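Local coordinates for exodeoxyribonuclease III (PDB 2VOA), which is an AP endonuclease of the exonuclease III family that cleaves DNA at abasic sites, probably with two magnesium or manganese ions, and may also act as a 3'-5' exonuclease, at residues N10-R15 / K42-D47; I51-V56 / A69-P74; G62-A67 / E88-R93. The protein carries 1 engineered substitution. One frame throughout, in Å; residues are numbered along the deposited sequence.

Overall arrangement
Contact 1 lies on the same side of the chain's centre as contacts 2 and 3, within the DNase I-like two-sheet sandwich. Contact 1 closes along the chain before contacts 2 and 3 begin, and the latter two alternate, both drawing on strand 63-70. The centres of contacts 1 and 2 are about 14 Å apart. Those of contacts 2 and 3 are about 17 Å apart. Phe-43 links them, packing its ring on Val-55 of contact 2 and Ala-67 of contact 3. Contact 2 pairs the two strands of the hairpin 54-60/63-70 at a margin of its sheet, contact 3 joins that sheet to the second, and contacts 1 and 3 both reach toward the bound DNA.

Contact 1 of 3, residues N10-R15 / K42-D47; sequences NSIRSR and KFPEAD. With nucleotides of chain C.
Ile-12 and Arg-13 meet Lys-42, Phe-43 and Pro-44 in a small packing contact, apolar at Ile-12, Phe-43 and Pro-44 and edged by the chains of Arg-13 and Lys-42. It joins two loops beside the bound DNA, the first following strand 2-8 and the second leading into helix 45-49. It buries 220 Å² in all and is made by van der Waals touches. The apolar part is carried by Ile-12 through its CG2 branch, which lies between the backbone N and the carbonyl carbon: CG2 comes to 3.8 Å from Pro-44 CD and 4.0 Å from Phe-43 CE1, approaching the phenyl ring obliquely. Arg-13 contributes a similar share; it bends at its third torsion (chi3 -59°), and its NH1 ends up 3.9 Å from Lys-42 CD, beside the aliphatic part of the lysine.

The other side of the 10-15 loop faces the DNA. Ser-11 OG and Ser-14 OG each donate to OP1 of DG4 of chain C at 2.7 Å, so two hydroxyls hold one phosphate oxygen. Arg-15 NH1 reaches OP1 of DG3 of chain C at 3.0 Å and nearly straight (165°), while its NH2 bonds to O5' of the same nucleotide at 3.1 Å. That NH2 also donates to Asn-10 O at 2.8 Å, which ties the guanidinium to its own loop and helps fix its rotation.

Arg-15 is the N-cap of helix 16-26, whose Val-19 and Leu-16 pack against Ile-12 and Pro-44 respectively. Backbone bonds join Ser-11 to Glu-35 and Ile-12 to Thr-36, while Phe-43 stacks on Phe-57 and touches Val-55, both of strand 54-60.

Contact 2 of 3, residues I51-V56 / A69-P74; sequences IGYHVV and ASLEEP
Leu-71 lays its CD2 methyl over one face of the Tyr-53 ring, 3.7 Å from the ring centroid and 21° off its normal, a CH-pi contact at the apolar centre. Ala-69 CB adds a touch at 4.1 Å from Tyr-53 CD2. Replacing Tyr-53 by an alanine would probably leave the Leu-71 methyl without its aromatic face and the carbonyl of Pro-28, to which Tyr-53 OH is hydrogen-bonded, without its phenolic mate. Val-55 and Ala-69 form an antiparallel non-hydrogen-bonded pair, their side chains together on the face of the sheet that Phe-48 of helix 45-49 covers. On the opposite face lie His-54 and Ser-70, and further along Val-56 CG1 lies beside Pro-74 CG at 3.9 Å, the two side chains pointing opposite ways.

The backbones carry the next layer. His-54 and Ser-70 are a hydrogen-bonded antiparallel pair: His-54 N donates to Ser-70 O at 2.8 Å, and Ser-70 N returns the bond to His-54 O at 2.9 Å.

At the polar margin residues 71-74 pass over one face and along an edge of the imidazole. His-54 turns its CG away from its carbonyl carbon (chi1 -65°), which lays the ring beside residues 71-73. Glu-73 CB sits over one face, 3.9 Å from the centroid of the His-54 ring, while His-54 ND1 makes a weak bond to Leu-71 O at 3.3 Å. Ser-70 OG donates to Glu-72 O at 2.7 Å, pinning the turn to the end of its strand.

Two backbone bonds thus pair the open ends of the hairpin strands, and packing fills in around them. The weak bond would be consistent with a proton on His-54 ND1, and the nearby Glu-73 carboxylate would probably make a second, charging proton somewhat easier to hold.

Contact 3 of 3, residues G62-A67 / E88-R93; sequences GRNGVA and EDRLIR. With nucleotides of chain C.
Asn-64 ND2 donates to Asp-89 OD2 at 2.9 Å in a nearly straight bond (168°) between the two sheets. The carboxylate oxygen lies in the amide plane of Asn-64, whereas the amide nitrogen meets it from above the carboxylate plane, the two flat groups standing almost at right angles. Asp-89 CG sits between its backbone N and carbonyl carbon (chi1 64°), which turns the carboxylate to Asn-64. Beside it Gly-65 N bonds to Asp-89 O at 2.7 Å. Asp-89 OD2 has a second donor: a water that bridges it to Arg-63 O, donating to both oxygens at 2.7 Å. The amide oxygen of Asn-64 lies over one face of the Arg-90 guanidinium, with OD1 3.3 Å from NH2, but the angle is too poor for a hydrogen bond.

Further along strand 63-67 Val-66 CG2 packs on Ile-92 CG2 at 3.5 Å, the side chains lying alongside each other but directed oppositely. The short strands 63-67 and 91-93 run nearly parallel (12°); they belong to different sheets, and their axes approach to 6.6 Å.

Outer partners set these groups. Arg-90 NH1 is bonded to Tyr-105 O, and the side chain of Asn-64 touches Tyr-105, a predicted active-site residue. Backbone bonds from Asn-64 to Lys-37 and from Gly-65 to Thr-36 hold this end of strand 63-70. Gly-65 has backbone angles at which a CB would jam against the preceding carbonyl.

Asp-89 therefore acts as acceptor through both its side chain and its backbone, joining the sheets near the DNA: Gly-62 CA is 3.5 Å from O3' of DG4 of chain C, and Arg-90 packs on a phosphate. Arg-63, over one of whose guanidinium faces Asp-89 OD2 lies beyond salt-bridge range, would probably help keep the carboxylate ionised.

Contact 1 of 3, residues N10-R15 / K42-D47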
loop_
_atom_site.group_PDB
_atom_site.type_symbol
_atom_site.label_atom_id
_atom_site.label_comp_id
_atom_site.label_asym_id
_atom_site.label_seq_id
_atom_site.Cartn_x
_atom_site.Cartn_y
_atom_site.Cartn_z
ATOM N N ASN A 10 -11.909 8.151 0.438
ATOM C CA ASN A 10 -10.604 8.406 -0.207
ATOM C C ASN A 10 -10.076 7.200 -1.008
ATOM O O ASN A 10 -9.030 6.635 -0.697
ATOM C CB ASN A 10 -9.548 8.978 0.777
ATOM C CG ASN A 10 -8.213 9.243 0.107
ATOM O OD1 ASN A 10 -8.171 9.637 -1.058
ATOM N ND2 ASN A 10 -7.116 8.986 0.819
ATOM N N SER A 11 -10.841 6.830 -2.040
ATOM C CA SER A 11 -10.591 5.690 -2.957
ATOM C C SER A 11 -11.142 4.376 -2.396
ATOM O O SER A 11 -10.548 3.745 -1.481
ATOM C CB SER A 11 -9.123 5.518 -3.381
ATOM O OG SER A 11 -9.012 4.489 -4.374
ATOM N N ILE A 12 -12.273 3.959 -2.955
ATOM C CA ILE A 12 -12.935 2.755 -2.441
ATOM C C ILE A 12 -12.025 1.522 -2.579
ATOM O O ILE A 12 -11.977 0.676 -1.672
ATOM C CB ILE A 12 -14.357 2.538 -3.037
ATOM C CG1 ILE A 12 -15.100 1.378 -2.348
ATOM C CG2 ILE A 12 -14.310 2.363 -4.554
ATOM C CD1 ILE A 12 -15.190 1.462 -0.825
ATOM N N ARG A 13 -11.298 1.434 -3.687
ATOM C CA ARG A 13 -10.433 0.265 -3.930
ATOM C C ARG A 13 -9.275 0.178 -2.927
ATOM O O ARG A 13 -8.723 -0.901 -2.690
ATOM C CB ARG A 13 -9.921 0.256 -5.368
ATOM C CG ARG A 13 -10.955 -0.159 -6.409
ATOM C CD ARG A 13 -10.391 0.056 -7.816
ATOM N NE ARG A 13 -10.047 1.473 -7.962
ATOM C CZ ARG A 13 -9.480 2.039 -9.024
ATOM N NH1 ARG A 13 -9.163 1.330 -10.120
ATOM N NH2 ARG A 13 -9.241 3.339 -8.977
ATOM N N SER A 14 -8.937 1.316 -2.326
ATOM C CA SER A 14 -7.917 1.383 -1.270
ATOM C C SER A 14 -8.506 1.417 0.152
ATOM O O SER A 14 -7.756 1.576 1.112
ATOM C CB SER A 14 -7.010 2.594 -1.479
ATOM O OG SER A 14 -6.138 2.367 -2.571
ATOM N N ARG A 15 -9.825 1.236 0.285
ATOM C CA ARG A 15 -10.499 1.354 1.593
ATOM C C ARG A 15 -11.482 0.223 1.931
ATOM O O ARG A 15 -12.205 0.303 2.941
ATOM C CB ARG A 15 -11.198 2.722 1.722
ATOM C CG ARG A 15 -11.132 3.361 3.140
ATOM C CD ARG A 15 -9.679 3.703 3.531
ATOM N NE ARG A 15 -9.108 4.663 2.579
ATOM C CZ ARG A 15 -7.819 4.931 2.436
ATOM N NH1 ARG A 15 -6.914 4.321 3.190
ATOM N NH2 ARG A 15 -7.433 5.823 1.518
ATOM N N LYS A 42 -14.868 -0.571 -12.987
ATOM C CA LYS A 42 -13.897 -1.093 -12.015
ATOM C C LYS A 42 -14.385 -0.945 -10.560
ATOM O O LYS A 42 -13.651 -1.239 -9.604
ATOM C CB LYS A 42 -12.538 -0.408 -12.181
ATOM C CG LYS A 42 -11.847 -0.660 -13.507
ATOM C CD LYS A 42 -10.426 -0.135 -13.491
ATOM C CE LYS A 42 -9.729 -0.432 -14.817
ATOM N NZ LYS A 42 -8.264 -0.135 -14.797
ATOM N N PHE A 43 -15.620 -0.505 -10.378
ATOM C CA PHE A 43 -16.127 -0.394 -9.004
ATOM C C PHE A 43 -16.197 -1.807 -8.398
ATOM O O PHE A 43 -16.691 -2.728 -9.045
ATOM C CB PHE A 43 -17.481 0.306 -8.932
ATOM C CG PHE A 43 -17.925 0.606 -7.524
ATOM C CD1 PHE A 43 -17.719 1.881 -6.963
ATOM C CD2 PHE A 43 -18.511 -0.385 -6.746
ATOM C CE1 PHE A 43 -18.113 2.146 -5.671
ATOM C CE2 PHE A 43 -18.901 -0.128 -5.453
ATOM C CZ PHE A 43 -18.696 1.132 -4.911
ATOM N N PRO A 44 -15.670 -1.985 -7.169
ATOM C CA PRO A 44 -15.667 -3.319 -6.529
ATOM C C PRO A 44 -17.055 -3.744 -5.954
ATOM O O PRO A 44 -17.218 -3.887 -4.731
ATOM C CB PRO A 44 -14.627 -3.152 -5.413
ATOM C CG PRO A 44 -14.783 -1.672 -4.988
ATOM C CD PRO A 44 -15.037 -0.950 -6.312
ATOM N N GLU A 45 -18.038 -3.973 -6.825
ATOM C CA GLU A 45 -19.393 -4.260 -6.338
ATOM C C GLU A 45 -19.554 -5.607 -5.639
ATOM O O GLU A 45 -20.369 -5.733 -4.718
ATOM C CB GLU A 45 -20.487 -4.037 -7.398
ATOM C CG GLU A 45 -20.273 -4.641 -8.737
ATOM C CD GLU A 45 -21.598 -4.929 -9.437
ATOM O OE1 GLU A 45 -21.659 -5.942 -10.151
ATOM O OE2 GLU A 45 -22.583 -4.169 -9.244
ATOM N N ALA A 46 -18.764 -6.593 -6.067
ATOM C CA ALA A 46 -18.828 -7.951 -5.518
ATOM C C ALA A 46 -18.535 -7.953 -4.019
ATOM O O ALA A 46 -19.165 -8.692 -3.266
ATOM C CB ALA A 46 -17.870 -8.868 -6.263
ATOM N N ASP A 47 -17.615 -7.083 -3.588
ATOM C CA ASP A 47 -17.223 -6.995 -2.177
ATOM C C ASP A 47 -18.417 -6.599 -1.300
ATOM O O ASP A 47 -18.502 -7.000 -0.139
ATOM C CB ASP A 47 -16.088 -5.979 -1.986
ATOM C CG ASP A 47 -14.809 -6.399 -2.658
ATOM O OD1 ASP A 47 -13.865 -6.777 -1.929
ATOM O OD2 ASP A 47 -14.741 -6.365 -3.909
ATOM P P DG C 3 -3.545 5.668 1.424
ATOM O OP1 DG C 3 -4.191 5.408 2.732
ATOM O OP2 DG C 3 -2.392 4.834 0.967
ATOM O "O5'" DG C 3 -4.629 5.608 0.263
ATOM C "C5'" DG C 3 -4.314 5.652 -1.114
ATOM C "C4'" DG C 3 -5.252 6.657 -1.743
ATOM O "O4'" DG C 3 -4.914 7.996 -1.294
ATOM C "C3'" DG C 3 -5.194 6.708 -3.257
ATOM O "O3'" DG C 3 -6.052 5.741 -3.797
ATOM C "C2'" DG C 3 -5.707 8.125 -3.510
ATOM C "C1'" DG C 3 -4.934 8.855 -2.430
ATOM N N9 DG C 3 -3.563 9.272 -2.777
ATOM C C8 DG C 3 -2.385 8.786 -2.252
ATOM N N7 DG C 3 -1.311 9.345 -2.735
ATOM C C5 DG C 3 -1.792 10.272 -3.652
ATOM C C6 DG C 3 -1.084 11.183 -4.489
ATOM O O6 DG C 3 0.143 11.346 -4.566
ATOM N N1 DG C 3 -1.949 11.947 -5.279
ATOM C C2 DG C 3 -3.326 11.844 -5.243
ATOM N N2 DG C 3 -4.006 12.649 -6.068
ATOM N N3 DG C 3 -4.001 10.985 -4.461
ATOM C C4 DG C 3 -3.176 10.240 -3.686
ATOM P P DG C 4 -5.548 4.671 -4.882
ATOM O OP1 DG C 4 -6.559 3.594 -4.916
ATOM O OP2 DG C 4 -4.120 4.346 -4.618
ATOM O "O5'" DG C 4 -5.616 5.461 -6.268
ATOM C "C5'" DG C 4 -6.854 6.047 -6.699
ATOM C "C4'" DG C 4 -6.613 7.241 -7.606
ATOM O "O4'" DG C 4 -5.900 8.259 -6.881
ATOM C "C3'" DG C 4 -5.746 6.974 -8.836
ATOM O "O3'" DG C 4 -6.553 6.445 -9.862
ATOM C "C2'" DG C 4 -5.281 8.398 -9.167
ATOM C "C1'" DG C 4 -5.012 8.942 -7.761
ATOM N N9 DG C 4 -3.616 8.777 -7.319
ATOM C C8 DG C 4 -3.117 7.915 -6.362
ATOM N N7 DG C 4 -1.825 8.017 -6.180
ATOM C C5 DG C 4 -1.413 9.011 -7.088
ATOM C C6 DG C 4 -0.125 9.565 -7.375
ATOM O O6 DG C 4 0.974 9.271 -6.865
ATOM N N1 DG C 4 -0.158 10.545 -8.378
ATOM C C2 DG C 4 -1.318 10.960 -9.016
ATOM N N2 DG C 4 -1.194 11.920 -9.956
ATOM N N3 DG C 4 -2.524 10.448 -8.754
ATOM C C4 DG C 4 -2.510 9.490 -7.780
#

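Contact 2 of 3, residues I51-V56 / A69-P74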
loop_
_atom_site.group_PDB
_atom_site.type_symbol
_atom_site.label_atom_id
_atom_site.label_comp_id
_atom_site.label_asym_id
_atom_site.label_seq_id
_atom_site.Cartn_x
_atom_site.Cartn_y
_atom_site.Cartn_z
ATOM N N ILE A 51 -21.357 -9.351 1.398
ATOM C CA ILE A 51 -21.825 -9.089 2.759
ATOM C C ILE A 51 -23.290 -8.614 2.778
ATOM O O ILE A 51 -23.764 -8.086 3.789
ATOM C CB ILE A 51 -20.874 -8.124 3.536
ATOM C CG1 ILE A 51 -20.750 -6.756 2.839
ATOM C CG2 ILE A 51 -19.500 -8.772 3.706
ATOM C CD1 ILE A 51 -20.471 -5.632 3.796
ATOM N N GLY A 52 -23.991 -8.808 1.661
ATOM C CA GLY A 52 -25.436 -8.614 1.614
ATOM C C GLY A 52 -25.866 -7.174 1.354
ATOM O O GLY A 52 -26.983 -6.786 1.707
ATOM N N TYR A 53 -24.990 -6.397 0.725
ATOM C CA TYR A 53 -25.323 -5.016 0.337
ATOM C C TYR A 53 -25.463 -4.835 -1.171
ATOM O O TYR A 53 -24.602 -5.259 -1.944
ATOM C CB TYR A 53 -24.291 -4.019 0.894
ATOM C CG TYR A 53 -24.572 -3.662 2.334
ATOM C CD1 TYR A 53 -24.165 -4.500 3.381
ATOM C CD2 TYR A 53 -25.284 -2.497 2.644
ATOM C CE1 TYR A 53 -24.448 -4.182 4.718
ATOM C CE2 TYR A 53 -25.568 -2.163 3.994
ATOM C CZ TYR A 53 -25.147 -3.009 5.006
ATOM O OH TYR A 53 -25.439 -2.665 6.314
ATOM N N HIS A 54 -26.554 -4.190 -1.578
ATOM C CA HIS A 54 -26.644 -3.606 -2.906
ATOM C C HIS A 54 -25.726 -2.409 -2.925
ATOM O O HIS A 54 -25.492 -1.784 -1.882
ATOM C CB HIS A 54 -28.070 -3.141 -3.200
ATOM C CG HIS A 54 -29.059 -4.257 -3.270
ATOM N ND1 HIS A 54 -29.803 -4.668 -2.183
ATOM C CD2 HIS A 54 -29.420 -5.054 -4.297
ATOM C CE1 HIS A 54 -30.580 -5.677 -2.540
ATOM N NE2 HIS A 54 -30.369 -5.929 -3.818
ATOM N N VAL A 55 -25.213 -2.087 -4.108
ATOM C CA VAL A 55 -24.434 -0.867 -4.252
ATOM C C VAL A 55 -24.667 -0.284 -5.642
ATOM O O VAL A 55 -24.606 -1.002 -6.666
ATOM C CB VAL A 55 -22.919 -1.087 -3.905
ATOM C CG1 VAL A 55 -22.223 -2.027 -4.906
ATOM C CG2 VAL A 55 -22.180 0.234 -3.758
ATOM N N VAL A 56 -25.000 1.001 -5.657
ATOM C CA VAL A 56 -25.065 1.780 -6.907
ATOM C C VAL A 56 -23.954 2.842 -6.938
ATOM O O VAL A 56 -23.506 3.309 -5.884
ATOM C CB VAL A 56 -26.483 2.373 -7.150
ATOM C CG1 VAL A 56 -27.510 1.235 -7.336
ATOM C CG2 VAL A 56 -26.935 3.262 -6.021
ATOM N N ALA A 69 -24.440 2.277 -0.817
ATOM C CA ALA A 69 -24.676 0.865 -0.446
ATOM C C ALA A 69 -25.934 0.766 0.430
ATOM O O ALA A 69 -26.207 1.659 1.260
ATOM C CB ALA A 69 -23.455 0.301 0.275
ATOM N N SER A 70 -26.715 -0.290 0.234
ATOM C CA SER A 70 -27.954 -0.437 0.989
ATOM C C SER A 70 -28.423 -1.871 1.118
ATOM O O SER A 70 -28.076 -2.740 0.295
ATOM C CB SER A 70 -29.061 0.440 0.379
ATOM O OG SER A 70 -29.341 0.080 -0.972
ATOM N N LEU A 71 -29.196 -2.128 2.169
ATOM C CA LEU A 71 -29.767 -3.454 2.373
ATOM C C LEU A 71 -30.900 -3.709 1.368
ATOM O O LEU A 71 -31.046 -4.815 0.838
ATOM C CB LEU A 71 -30.263 -3.601 3.822
ATOM C CG LEU A 71 -29.145 -3.551 4.880
ATOM C CD1 LEU A 71 -29.746 -3.504 6.286
ATOM C CD2 LEU A 71 -28.161 -4.721 4.739
ATOM N N GLU A 72 -31.692 -2.675 1.107
ATOM C CA GLU A 72 -32.797 -2.781 0.150
ATOM C C GLU A 72 -32.341 -2.343 -1.245
ATOM O O GLU A 72 -31.459 -1.481 -1.381
ATOM C CB GLU A 72 -33.999 -1.951 0.618
ATOM C CG GLU A 72 -34.674 -2.485 1.903
ATOM C CD GLU A 72 -35.044 -3.967 1.784
ATOM O OE1 GLU A 72 -35.586 -4.366 0.728
ATOM O OE2 GLU A 72 -34.788 -4.745 2.738
ATOM N N GLU A 73 -32.946 -2.927 -2.280
ATOM C CA GLU A 73 -32.575 -2.584 -3.651
ATOM C C GLU A 73 -32.956 -1.146 -4.028
ATOM O O GLU A 73 -34.138 -0.780 -3.967
ATOM C CB GLU A 73 -33.185 -3.581 -4.643
ATOM C CG GLU A 73 -32.671 -3.394 -6.043
ATOM C CD GLU A 73 -33.118 -4.500 -6.969
ATOM O OE1 GLU A 73 -34.123 -5.176 -6.661
ATOM O OE2 GLU A 73 -32.464 -4.698 -8.010
ATOM N N PRO A 74 -31.953 -0.322 -4.393
ATOM C CA PRO A 74 -32.245 1.039 -4.842
ATOM C C PRO A 74 -33.116 1.066 -6.102
ATOM O O PRO A 74 -32.986 0.198 -6.989
ATOM C CB PRO A 74 -30.859 1.607 -5.157
ATOM C CG PRO A 74 -29.935 0.839 -4.279
ATOM C CD PRO A 74 -30.494 -0.556 -4.330
#

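Contact 3 of 3, residues G62-A67 / E88-R93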
loop_
_atom_site.group_PDB
_atom_site.type_symbol
_atom_site.label_atom_id
_atom_site.label_comp_id
_atom_site.label_asym_id
_atom_site.label_seq_id
_atom_site.Cartn_x
_atom_site.Cartn_y
_atom_site.Cartn_z
ATOM N N GLY A 62 -10.053 7.899 -11.563
ATOM C CA GLY A 62 -9.086 8.620 -10.745
ATOM C C GLY A 62 -9.526 9.633 -9.709
ATOM O O GLY A 62 -8.782 9.890 -8.767
ATOM N N ARG A 63 -10.722 10.205 -9.853
ATOM C CA ARG A 63 -11.106 11.361 -9.029
ATOM C C ARG A 63 -12.602 11.394 -8.793
ATOM O O ARG A 63 -13.362 10.751 -9.533
ATOM C CB ARG A 63 -10.697 12.666 -9.714
ATOM C CG ARG A 63 -11.190 12.772 -11.155
ATOM C CD ARG A 63 -10.708 14.042 -11.864
ATOM N NE ARG A 63 -11.819 14.942 -12.190
ATOM C CZ ARG A 63 -12.370 15.065 -13.399
ATOM N NH1 ARG A 63 -11.913 14.357 -14.433
ATOM N NH2 ARG A 63 -13.384 15.913 -13.577
ATOM N N ASN A 64 -13.017 12.174 -7.795
ATOM C CA ASN A 64 -14.425 12.288 -7.441
ATOM C C ASN A 64 -15.042 10.908 -7.240
ATOM O O ASN A 64 -14.357 10.029 -6.707
ATOM C CB ASN A 64 -15.175 13.101 -8.502
ATOM C CG ASN A 64 -14.540 14.460 -8.728
ATOM O OD1 ASN A 64 -14.007 15.066 -7.787
ATOM N ND2 ASN A 64 -14.614 14.955 -9.955
ATOM N N GLY A 65 -16.308 10.721 -7.633
ATOM C CA GLY A 65 -16.943 9.390 -7.570
ATOM C C GLY A 65 -17.812 9.285 -6.308
ATOM O O GLY A 65 -17.388 9.631 -5.191
ATOM N N VAL A 66 -19.038 8.815 -6.492
ATOM C CA VAL A 66 -20.000 8.671 -5.386
ATOM C C VAL A 66 -20.694 7.300 -5.513
ATOM O O VAL A 66 -20.790 6.745 -6.603
ATOM C CB VAL A 66 -21.071 9.801 -5.414
ATOM C CG1 VAL A 66 -20.480 11.151 -4.964
ATOM C CG2 VAL A 66 -21.745 9.931 -6.799
ATOM N N ALA A 67 -21.158 6.752 -4.404
ATOM C CA ALA A 67 -21.834 5.443 -4.422
ATOM C C ALA A 67 -22.789 5.419 -3.238
ATOM O O ALA A 67 -22.627 6.216 -2.288
ATOM C CB ALA A 67 -20.800 4.320 -4.319
ATOM N N GLU A 88 -21.905 13.926 -13.096
ATOM C CA GLU A 88 -22.391 12.607 -12.655
ATOM C C GLU A 88 -21.525 11.979 -11.559
ATOM O O GLU A 88 -22.041 11.238 -10.710
ATOM C CB GLU A 88 -22.534 11.681 -13.869
ATOM C CG GLU A 88 -23.653 12.130 -14.770
ATOM C CD GLU A 88 -23.920 11.183 -15.925
ATOM O OE1 GLU A 88 -22.980 10.475 -16.364
ATOM O OE2 GLU A 88 -25.070 11.180 -16.417
ATOM N N ASP A 89 -20.232 12.296 -11.554
ATOM C CA ASP A 89 -19.297 11.758 -10.545
ATOM C C ASP A 89 -19.351 12.468 -9.187
ATOM O O ASP A 89 -18.518 12.187 -8.310
ATOM C CB ASP A 89 -17.848 11.704 -11.071
ATOM C CG ASP A 89 -17.251 13.101 -11.377
ATOM O OD1 ASP A 89 -17.958 14.132 -11.250
ATOM O OD2 ASP A 89 -16.062 13.163 -11.789
ATOM N N ARG A 90 -20.317 13.376 -9.021
ATOM C CA ARG A 90 -20.484 14.113 -7.774
ATOM C C ARG A 90 -21.880 14.022 -7.169
ATOM O O ARG A 90 -22.149 14.633 -6.141
ATOM C CB ARG A 90 -20.158 15.605 -7.985
ATOM C CG ARG A 90 -18.680 15.907 -8.330
ATOM C CD ARG A 90 -18.460 17.407 -8.321
ATOM N NE ARG A 90 -17.057 17.771 -8.528
ATOM C CZ ARG A 90 -16.134 17.862 -7.561
ATOM N NH1 ARG A 90 -16.426 17.603 -6.293
ATOM N NH2 ARG A 90 -14.901 18.224 -7.878
ATOM N N LEU A 91 -22.812 13.350 -7.834
ATOM C CA LEU A 91 -24.159 13.305 -7.271
ATOM C C LEU A 91 -24.811 12.028 -7.740
ATOM O O LEU A 91 -24.877 11.776 -8.943
ATOM C CB LEU A 91 -24.987 14.521 -7.722
ATOM C CG LEU A 91 -26.394 14.756 -7.146
ATOM C CD1 LEU A 91 -26.835 16.183 -7.375
ATOM C CD2 LEU A 91 -27.500 13.798 -7.718
ATOM N N ILE A 92 -25.285 11.246 -6.778
ATOM C CA ILE A 92 -26.057 10.041 -7.085
ATOM C C ILE A 92 -27.291 10.059 -6.204
ATOM O O ILE A 92 -27.212 10.403 -5.004
ATOM C CB ILE A 92 -25.200 8.735 -6.921
ATOM C CG1 ILE A 92 -25.953 7.496 -7.445
ATOM C CG2 ILE A 92 -24.692 8.551 -5.469
ATOM C CD1 ILE A 92 -25.133 6.213 -7.394
ATOM N N ARG A 93 -28.431 9.725 -6.806
ATOM C CA ARG A 93 -29.709 9.788 -6.115
ATOM C C ARG A 93 -30.516 8.523 -6.358
ATOM O O ARG A 93 -30.489 7.992 -7.443
ATOM C CB ARG A 93 -30.488 10.983 -6.619
ATOM C CG ARG A 93 -31.881 11.132 -6.014
ATOM C CD ARG A 93 -32.384 12.495 -6.323
ATOM N NE ARG A 93 -33.513 12.902 -5.491
ATOM C CZ ARG A 93 -34.140 14.059 -5.659
ATOM N NH1 ARG A 93 -33.715 14.898 -6.603
ATOM N NH2 ARG A 93 -35.165 14.391 -4.890
ATOM P P DG C 4 -5.548 4.671 -4.882
ATOM O OP1 DG C 4 -6.559 3.594 -4.916
ATOM O OP2 DG C 4 -4.120 4.346 -4.618
ATOM O "O5'" DG C 4 -5.616 5.461 -6.268
ATOM C "C5'" DG C 4 -6.854 6.047 -6.699
ATOM C "C4'" DG C 4 -6.613 7.241 -7.606
ATOM O "O4'" DG C 4 -5.900 8.259 -6.881
ATOM C "C3'" DG C 4 -5.746 6.974 -8.836
ATOM O "O3'" DG C 4 -6.553 6.445 -9.862
ATOM C "C2'" DG C 4 -5.281 8.398 -9.167
ATOM C "C1'" DG C 4 -5.012 8.942 -7.761
ATOM N N9 DG C 4 -3.616 8.777 -7.319
ATOM C C8 DG C 4 -3.117 7.915 -6.362
ATOM N N7 DG C 4 -1.825 8.017 -6.180
ATOM C C5 DG C 4 -1.413 9.011 -7.088
ATOM C C6 DG C 4 -0.125 9.565 -7.375
ATOM O O6 DG C 4 0.974 9.271 -6.865
ATOM N N1 DG C 4 -0.158 10.545 -8.378
ATOM C C2 DG C 4 -1.318 10.960 -9.016
ATOM N N2 DG C 4 -1.194 11.920 -9.956
ATOM N N3 DG C 4 -2.524 10.448 -8.754
ATOM C C4 DG C 4 -2.510 9.490 -7.780
HETATM O O HOH W 1 -14.633 10.873 -11.862
#